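Local atomic coordinates of beta-mannosidase (Trichoderma harzianum, PDB entry 4CVU), a protein that hydrolyses beta-mannosidic bonds, probably releasing terminal mannose from the non-reducing ends of glycans, as a member of glycoside hydrolase family 2. Residues S355-D360 / V555-N560; G511-L516 / Y534-A539. All coordinates share one frame; numbering follows the deposited sequence.

Interaction 1. Residues S355-D360 / V555-N560. With NAG (2-acetamido-2-deoxy-beta-D-glucopyranose), chain D; NAG (2-acetamido-2-deoxy-beta-D-glucopyranose), chain F.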
loop_
_atom_site.group_PDB
_atom_site.type_symbol
_atom_site.label_atom_id
_atom_site.label_comp_id
_atom_site.label_asym_id
_atom_site.label_seq_id
_atom_site.Cartn_x
_atom_site.Cartn_y
_atom_site.Cartn_z
ATOM N N SER A 355 -41.289 6.891 27.451
ATOM C CA SER A 355 -41.252 5.439 27.561
ATOM C C SER A 355 -42.261 4.825 28.544
ATOM O O SER A 355 -42.141 3.657 28.899
ATOM C CB SER A 355 -39.848 5.000 27.971
ATOM O OG SER A 355 -39.386 5.781 29.019
ATOM N N GLY A 356 -43.236 5.601 28.983
ATOM C CA GLY A 356 -44.227 5.145 29.960
ATOM C C GLY A 356 -45.376 4.508 29.243
ATOM O O GLY A 356 -45.338 4.362 27.997
ATOM N N ASN A 357 -46.415 4.146 30.005
ATOM C CA ASN A 357 -47.543 3.406 29.440
ATOM C C ASN A 357 -48.275 4.156 28.327
ATOM O O ASN A 357 -48.399 5.381 28.367
ATOM C CB ASN A 357 -48.589 3.083 30.511
ATOM C CG ASN A 357 -48.141 2.044 31.511
ATOM O OD1 ASN A 357 -47.172 1.324 31.317
ATOM N ND2 ASN A 357 -48.871 1.971 32.611
ATOM N N ILE A 358 -48.810 3.396 27.376
ATOM C CA ILE A 358 -49.740 3.918 26.401
ATOM C C ILE A 358 -51.020 4.268 27.150
ATOM O O ILE A 358 -51.615 3.408 27.768
ATOM C CB ILE A 358 -50.027 2.890 25.270
ATOM C CG1 ILE A 358 -48.748 2.538 24.489
ATOM C CG2 ILE A 358 -51.078 3.406 24.302
ATOM C CD1 ILE A 358 -48.219 3.648 23.607
ATOM N N THR A 359 -51.448 5.524 27.061
ATOM C CA THR A 359 -52.574 6.034 27.860
ATOM C C THR A 359 -53.925 5.599 27.316
ATOM O O THR A 359 -54.047 5.189 26.154
ATOM C CB THR A 359 -52.563 7.572 27.902
ATOM O OG1 THR A 359 -52.908 8.089 26.622
ATOM C CG2 THR A 359 -51.182 8.120 28.302
ATOM N N ASP A 360 -54.964 5.706 28.145
ATOM C CA ASP A 360 -56.331 5.387 27.697
ATOM C C ASP A 360 -56.705 6.237 26.492
ATOM O O ASP A 360 -57.295 5.748 25.538
ATOM C CB ASP A 360 -57.354 5.610 28.826
ATOM C CG ASP A 360 -57.188 4.643 29.952
ATOM O OD1 ASP A 360 -56.788 3.499 29.679
ATOM O OD2 ASP A 360 -57.471 4.999 31.114
ATOM N N VAL A 555 -39.107 1.631 38.005
ATOM C CA VAL A 555 -39.563 0.247 38.098
ATOM C C VAL A 555 -39.780 -0.208 36.650
ATOM O O VAL A 555 -40.786 0.138 36.020
ATOM C CB VAL A 555 -40.854 0.121 38.942
ATOM C CG1 VAL A 555 -41.380 -1.302 38.955
ATOM C CG2 VAL A 555 -40.618 0.607 40.373
ATOM N N GLU A 556 -38.789 -0.925 36.121
ATOM C CA GLU A 556 -38.850 -1.474 34.728
ATOM C C GLU A 556 -39.937 -2.511 34.544
ATOM O O GLU A 556 -40.208 -3.294 35.427
ATOM C CB GLU A 556 -37.517 -2.073 34.349
ATOM C CG GLU A 556 -36.407 -1.044 34.143
ATOM C CD GLU A 556 -36.652 -0.249 32.879
ATOM O OE1 GLU A 556 -36.241 -0.731 31.784
ATOM O OE2 GLU A 556 -37.300 0.813 32.967
ATOM N N ARG A 557 -40.579 -2.481 33.381
ATOM C CA ARG A 557 -41.533 -3.518 32.993
ATOM C C ARG A 557 -40.895 -4.874 32.844
ATOM O O ARG A 557 -41.459 -5.880 33.215
ATOM C CB ARG A 557 -42.227 -3.179 31.664
ATOM C CG ARG A 557 -43.446 -4.046 31.423
ATOM C CD ARG A 557 -44.242 -3.584 30.241
ATOM N NE ARG A 557 -45.083 -2.473 30.576
ATOM C CZ ARG A 557 -46.263 -2.592 31.165
ATOM N NH1 ARG A 557 -46.691 -3.772 31.506
ATOM N NH2 ARG A 557 -46.994 -1.538 31.435
ATOM N N TYR A 558 -39.705 -4.882 32.271
ATOM C CA TYR A 558 -39.044 -6.127 31.921
ATOM C C TYR A 558 -40.020 -6.982 31.090
ATOM O O TYR A 558 -40.492 -6.556 30.080
ATOM C CB TYR A 558 -38.514 -6.884 33.152
ATOM C CG TYR A 558 -37.509 -6.175 33.980
ATOM C CD1 TYR A 558 -36.270 -5.920 33.486
ATOM C CD2 TYR A 558 -37.781 -5.777 35.265
ATOM C CE1 TYR A 558 -35.327 -5.282 34.221
ATOM C CE2 TYR A 558 -36.841 -5.111 36.022
ATOM C CZ TYR A 558 -35.601 -4.889 35.477
ATOM O OH TYR A 558 -34.653 -4.246 36.147
ATOM N N TYR A 559 -40.324 -8.175 31.561
ATOM C CA TYR A 559 -41.082 -9.160 30.808
ATOM C C TYR A 559 -42.503 -9.342 31.390
ATOM O O TYR A 559 -43.149 -10.343 31.149
ATOM C CB TYR A 559 -40.227 -10.449 30.591
ATOM C CG TYR A 559 -38.733 -10.049 30.465
ATOM C CD1 TYR A 559 -38.347 -8.953 29.647
ATOM C CD2 TYR A 559 -37.757 -10.616 31.246
ATOM C CE1 TYR A 559 -37.030 -8.493 29.583
ATOM C CE2 TYR A 559 -36.434 -10.157 31.193
ATOM C CZ TYR A 559 -36.063 -9.100 30.361
ATOM O OH TYR A 559 -34.753 -8.679 30.321
ATOM N N ASN A 560 -42.962 -8.345 32.136
ATOM C CA ASN A 560 -44.342 -8.287 32.635
ATOM C C ASN A 560 -45.220 -7.761 31.526
ATOM O O ASN A 560 -45.659 -6.617 31.576
ATOM C CB ASN A 560 -44.484 -7.361 33.844
ATOM C CG ASN A 560 -43.759 -7.872 35.075
ATOM O OD1 ASN A 560 -44.196 -8.824 35.713
ATOM N ND2 ASN A 560 -42.642 -7.222 35.414
HETATM C C1 NAG D . -41.800 -7.504 36.575
HETATM C C2 NAG D . -40.641 -8.495 36.652
HETATM C C3 NAG D . -40.000 -8.553 38.036
HETATM C C4 NAG D . -39.675 -7.146 38.519
HETATM C C5 NAG D . -40.909 -6.258 38.410
HETATM C C6 NAG D . -40.610 -4.807 38.754
HETATM C C7 NAG D . -40.913 -10.282 35.005
HETATM C C8 NAG D . -41.516 -11.631 34.724
HETATM N N2 NAG D . -41.130 -9.792 36.233
HETATM O O3 NAG D . -38.838 -9.362 37.934
HETATM O O4 NAG D . -39.245 -7.128 39.863
HETATM O O5 NAG D . -41.354 -6.249 37.076
HETATM O O6 NAG D . -39.531 -4.340 37.999
HETATM O O7 NAG D . -40.249 -9.695 34.131
HETATM C C1 NAG F . -48.621 1.035 33.703
HETATM C C2 NAG F . -48.968 1.510 35.129
HETATM C C3 NAG F . -48.815 0.400 36.145
HETATM C C4 NAG F . -49.572 -0.820 35.692
HETATM C C5 NAG F . -49.101 -1.216 34.292
HETATM C C6 NAG F . -49.891 -2.400 33.735
HETATM C C7 NAG F . -48.568 3.921 35.353
HETATM C C8 NAG F . -47.647 5.046 35.770
HETATM N N2 NAG F . -48.158 2.657 35.518
HETATM O O3 NAG F . -49.370 0.881 37.341
HETATM O O4 NAG F . -49.354 -1.865 36.601
HETATM O O5 NAG F . -49.342 -0.135 33.444
HETATM O O6 NAG F . -49.247 -2.846 32.564
HETATM O O7 NAG F . -49.662 4.183 34.872
#
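Asn357, in the irregular loop after strand 351-354, faces Arg557, where strand 554-556 ends in a type II' turn that closes with a backbone bond from Asn560 N to Arg557 O. The two side chains cross at about a right angle, and one hydrogen bond joins them: Arg557 NH2 donates to Asn357 OD1 at 2.9 Å. Its N-H...O angle is 141°; OD1 lies in the guanidinium plane, whereas NH2 stands above the plane of the asparagine carbonyl. With CG anti to the backbone N (chi1 -166°) and the chain bent at chi3 (-80°), the arginine presents its rim to several acceptors. NH1 and NH2 fork onto O6 of the sugar of chain F, 2.9 and 2.8 Å away, NH1 also reaches Asn560 O at 3.0 Å, and NE is taken by Asn371 outside the segments. Both asparagines are N-glycosylated, ND2 being bonded to C1 of an N-acetylglucosamine in each case; Asn357-Ile358-Thr359 forms the classical sequon, and Thr359 also caps helix 360-365. The arginine thus joins one glycan stem, its carrier residue and the turn bearing the other. A leucine in its place would probably leave Asn357 OD1, the sugar O6 and Asn560 O without this donor and the chain F sugar freer to turn about its bond to Asn357. On the turn, Arg557 O is gripped from opposite faces by Asn560 N and by Asn560 ND2, the latter at 2.8 Å. The sugar of chain D lies back along the segment: its O6 donates to Glu556 O at 2.9 Å, while Tyr559 N donates to its acetamide O7 at 3.0 Å.

Interaction 2. Residues G511-L516 / Y534-A539. With MAN (alpha-D-mannopyranose), chain B; MAN (alpha-D-mannopyranose), chain C; NAG (2-acetamido-2-deoxy-beta-D-glucopyranose), chain E.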
loop_
_atom_site.group_PDB
_atom_site.type_symbol
_atom_site.label_atom_id
_atom_site.label_comp_id
_atom_site.label_asym_id
_atom_site.label_seq_id
_atom_site.Cartn_x
_atom_site.Cartn_y
_atom_site.Cartn_z
ATOM N N GLY A 511 -29.901 -7.424 40.325
ATOM C CA GLY A 511 -29.859 -6.406 41.393
ATOM C C GLY A 511 -28.717 -5.422 41.236
ATOM O O GLY A 511 -28.868 -4.251 41.529
ATOM N N GLN A 512 -27.580 -5.893 40.756
ATOM C CA GLN A 512 -26.451 -5.012 40.484
ATOM C C GLN A 512 -26.774 -4.056 39.332
ATOM O O GLN A 512 -26.364 -2.887 39.358
ATOM C CB GLN A 512 -25.218 -5.826 40.111
ATOM C CG GLN A 512 -24.600 -6.646 41.226
ATOM C CD GLN A 512 -23.395 -7.412 40.722
ATOM O OE1 GLN A 512 -23.513 -8.210 39.791
ATOM N NE2 GLN A 512 -22.220 -7.151 41.310
ATOM N N TYR A 513 -27.478 -4.587 38.320
ATOM C CA TYR A 513 -27.935 -3.802 37.186
ATOM C C TYR A 513 -28.813 -2.658 37.655
ATOM O O TYR A 513 -28.556 -1.503 37.320
ATOM C CB TYR A 513 -28.664 -4.667 36.143
ATOM C CG TYR A 513 -29.485 -3.882 35.123
ATOM C CD1 TYR A 513 -28.873 -3.151 34.113
ATOM C CD2 TYR A 513 -30.881 -3.892 35.167
ATOM C CE1 TYR A 513 -29.628 -2.424 33.183
ATOM C CE2 TYR A 513 -31.633 -3.194 34.244
ATOM C CZ TYR A 513 -30.998 -2.461 33.249
ATOM O OH TYR A 513 -31.744 -1.753 32.317
ATOM N N GLU A 514 -29.851 -2.993 38.407
ATOM C CA GLU A 514 -30.749 -1.986 38.969
ATOM C C GLU A 514 -29.983 -1.026 39.863
ATOM O O GLU A 514 -30.151 0.179 39.777
ATOM C CB GLU A 514 -31.875 -2.640 39.766
ATOM C CG GLU A 514 -32.851 -3.387 38.895
ATOM C CD GLU A 514 -34.061 -3.863 39.662
ATOM O OE1 GLU A 514 -33.941 -4.037 40.905
ATOM O OE2 GLU A 514 -35.120 -4.059 39.017
ATOM N N ASN A 515 -29.106 -1.567 40.701
ATOM C CA ASN A 515 -28.391 -0.748 41.670
ATOM C C ASN A 515 -27.474 0.245 40.959
ATOM O O ASN A 515 -27.459 1.438 41.305
ATOM C CB ASN A 515 -27.585 -1.623 42.631
ATOM C CG ASN A 515 -26.789 -0.803 43.627
ATOM O OD1 ASN A 515 -27.358 -0.168 44.501
ATOM N ND2 ASN A 515 -25.495 -0.757 43.456
ATOM N N LEU A 516 -26.737 -0.226 39.946
ATOM C CA LEU A 516 -25.817 0.688 39.226
ATOM C C LEU A 516 -26.573 1.597 38.260
ATOM O O LEU A 516 -26.486 2.838 38.352
ATOM C CB LEU A 516 -24.731 -0.069 38.453
ATOM C CG LEU A 516 -23.639 0.821 37.825
ATOM C CD1 LEU A 516 -23.026 1.713 38.872
ATOM C CD2 LEU A 516 -22.551 0.013 37.121
ATOM N N TYR A 534 -34.341 9.718 30.748
ATOM C CA TYR A 534 -33.412 8.649 31.000
ATOM C C TYR A 534 -34.031 7.322 30.738
ATOM O O TYR A 534 -35.248 7.124 30.887
ATOM C CB TYR A 534 -32.917 8.668 32.462
ATOM C CG TYR A 534 -31.869 7.611 32.799
ATOM C CD1 TYR A 534 -30.556 7.743 32.364
ATOM C CD2 TYR A 534 -32.195 6.499 33.571
ATOM C CE1 TYR A 534 -29.599 6.788 32.654
ATOM C CE2 TYR A 534 -31.239 5.535 33.893
ATOM C CZ TYR A 534 -29.938 5.683 33.425
ATOM O OH TYR A 534 -28.981 4.741 33.710
ATOM N N SER A 535 -33.171 6.395 30.346
ATOM C CA SER A 535 -33.532 5.013 30.294
ATOM C C SER A 535 -32.312 4.229 30.757
ATOM O O SER A 535 -31.171 4.592 30.406
ATOM C CB SER A 535 -33.927 4.631 28.856
ATOM O OG SER A 535 -34.143 3.237 28.746
ATOM N N PRO A 536 -32.540 3.170 31.542
ATOM C CA PRO A 536 -31.413 2.420 32.061
ATOM C C PRO A 536 -30.629 1.636 30.979
ATOM O O PRO A 536 -29.498 1.239 31.229
ATOM C CB PRO A 536 -32.041 1.481 33.082
ATOM C CG PRO A 536 -33.476 1.386 32.701
ATOM C CD PRO A 536 -33.836 2.641 31.998
ATOM N N CYS A 537 -31.232 1.412 29.800
ATOM C CA CYS A 537 -30.477 0.861 28.655
ATOM C C CYS A 537 -31.131 1.197 27.335
ATOM O O CYS A 537 -32.285 1.650 27.280
ATOM C CB CYS A 537 -30.283 -0.642 28.772
ATOM S SG CYS A 537 -31.852 -1.527 28.894
ATOM N N SER A 538 -30.367 0.959 26.278
ATOM C CA SER A 538 -30.698 1.395 24.921
ATOM C C SER A 538 -31.956 0.784 24.357
ATOM O O SER A 538 -32.528 1.346 23.435
ATOM C CB SER A 538 -29.569 1.031 23.977
ATOM O OG SER A 538 -29.430 -0.383 23.921
ATOM N N ALA A 539 -32.351 -0.384 24.856
ATOM C CA ALA A 539 -33.549 -1.055 24.399
ATOM C C ALA A 539 -34.217 -1.796 25.527
ATOM O O ALA A 539 -33.603 -2.665 26.156
ATOM C CB ALA A 539 -33.208 -2.050 23.268
HETATM C C1 MAN B . -28.097 -5.568 47.235
HETATM C C2 MAN B . -27.104 -4.423 47.436
HETATM C C3 MAN B . -26.644 -3.869 46.113
HETATM C C4 MAN B . -26.160 -4.990 45.196
HETATM C C5 MAN B . -27.286 -5.990 45.026
HETATM C C6 MAN B . -26.867 -7.103 44.070
HETATM O O2 MAN B . -25.981 -4.876 48.160
HETATM O O3 MAN B . -25.593 -2.946 46.284
HETATM O O4 MAN B . -25.750 -4.432 43.948
HETATM O O5 MAN B . -27.635 -6.527 46.300
HETATM O O6 MAN B . -27.970 -7.935 43.751
HETATM C C1 MAN C . -30.774 -6.472 45.538
HETATM C C2 MAN C . -30.480 -5.789 46.877
HETATM C C3 MAN C . -31.621 -4.821 47.147
HETATM C C4 MAN C . -31.779 -3.842 45.968
HETATM C C5 MAN C . -31.922 -4.574 44.639
HETATM C C6 MAN C . -31.950 -3.601 43.457
HETATM O O2 MAN C . -29.319 -4.964 46.818
HETATM O O3 MAN C . -31.298 -4.068 48.281
HETATM O O4 MAN C . -32.894 -3.023 46.167
HETATM O O5 MAN C . -30.843 -5.487 44.497
HETATM O O6 MAN C . -30.715 -2.954 43.257
HETATM C C1 NAG E . -37.838 -7.380 39.976
HETATM C C2 NAG E . -37.213 -6.434 40.977
HETATM C C3 NAG E . -35.740 -6.757 41.121
HETATM C C4 NAG E . -35.512 -8.224 41.462
HETATM C C5 NAG E . -36.232 -9.019 40.374
HETATM C C6 NAG E . -36.054 -10.526 40.450
HETATM C C7 NAG E . -38.049 -4.143 41.119
HETATM C C8 NAG E . -38.022 -2.760 40.595
HETATM N N2 NAG E . -37.276 -5.054 40.535
HETATM O O3 NAG E . -35.142 -5.868 42.027
HETATM O O4 NAG E . -34.122 -8.475 41.376
HETATM O O5 NAG E . -37.608 -8.707 40.378
HETATM O O6 NAG E . -36.194 -10.839 41.798
HETATM O O7 NAG E . -38.798 -4.399 42.033
#
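Tyr513 of helix 506-528 drives the end of its side chain against Pro536 and Cys537, just past strand 534-535. The apolar part is small: ring atom CZ of Tyr513 is 4.1 Å from Pro536 CB, the two side chains crossing obliquely. The hydroxyl makes a separate van der Waals approach, Tyr513 OH lying 3.3 Å from Pro536 CB. With CG anti to the backbone N (chi1 165°), the ring is carried out from the helix and its hydroxyl end reaches 536-537. Among polar atoms, Cys537 SG lies 3.4 Å from Tyr513 OH, whose clear partner is the carboxylate of Glu491. Pro536 O is buried here with no polar partner in the model.

Sugar contacts gather on the helix. Gly511 O accepts from O6 of the chain C mannose at 2.8 Å, and a beta carbon on Gly511 would come within 2.2 Å of O6 of the chain B mannose, so that close approach depends on the missing side chain. Glu514 lies alongside the N-acetylglucosamine of chain E: its OE2 accepts from the acetamide N2 at 2.8 Å (152° at the hydrogen), while OE1 faces the sugar O3.

Strand 534-535 runs parallel to 481-485 with helices 490-501 and 506-528 between them in sequence, consistent with a beta-alpha-beta crossover of the family 2 (beta/alpha)8 barrel; Ile518 also touches Pro536, and helix 490-501 sets Leu495 against Tyr513 and Phe490 against Cys537.

From the N terminus, the chain crosses beta-rich regions before 355-360 and then the parallel strands 380-389, 418-421, 442-446 and 481-485, consistent with the (beta/alpha)8 barrel of family 2 enzymes. Helix 506-528 follows, and interaction 2 closes a 17-residue loop by returning the chain at 534-539. The hairpin 545-546/554-556 then leads to 555-560, where interaction 1 closes a loop of 194 residues that encloses the shorter one. Their centres lie 15 Å apart. Tyr558 OH, 2.9 Å from Glu514 OE2 in a probable hydrogen bond, and the packing of Glu556 CD on Pro536 CG join them directly. The sugar of chain D continues through its O4 into that of chain E, carrying the Asn560 glycan toward the helix.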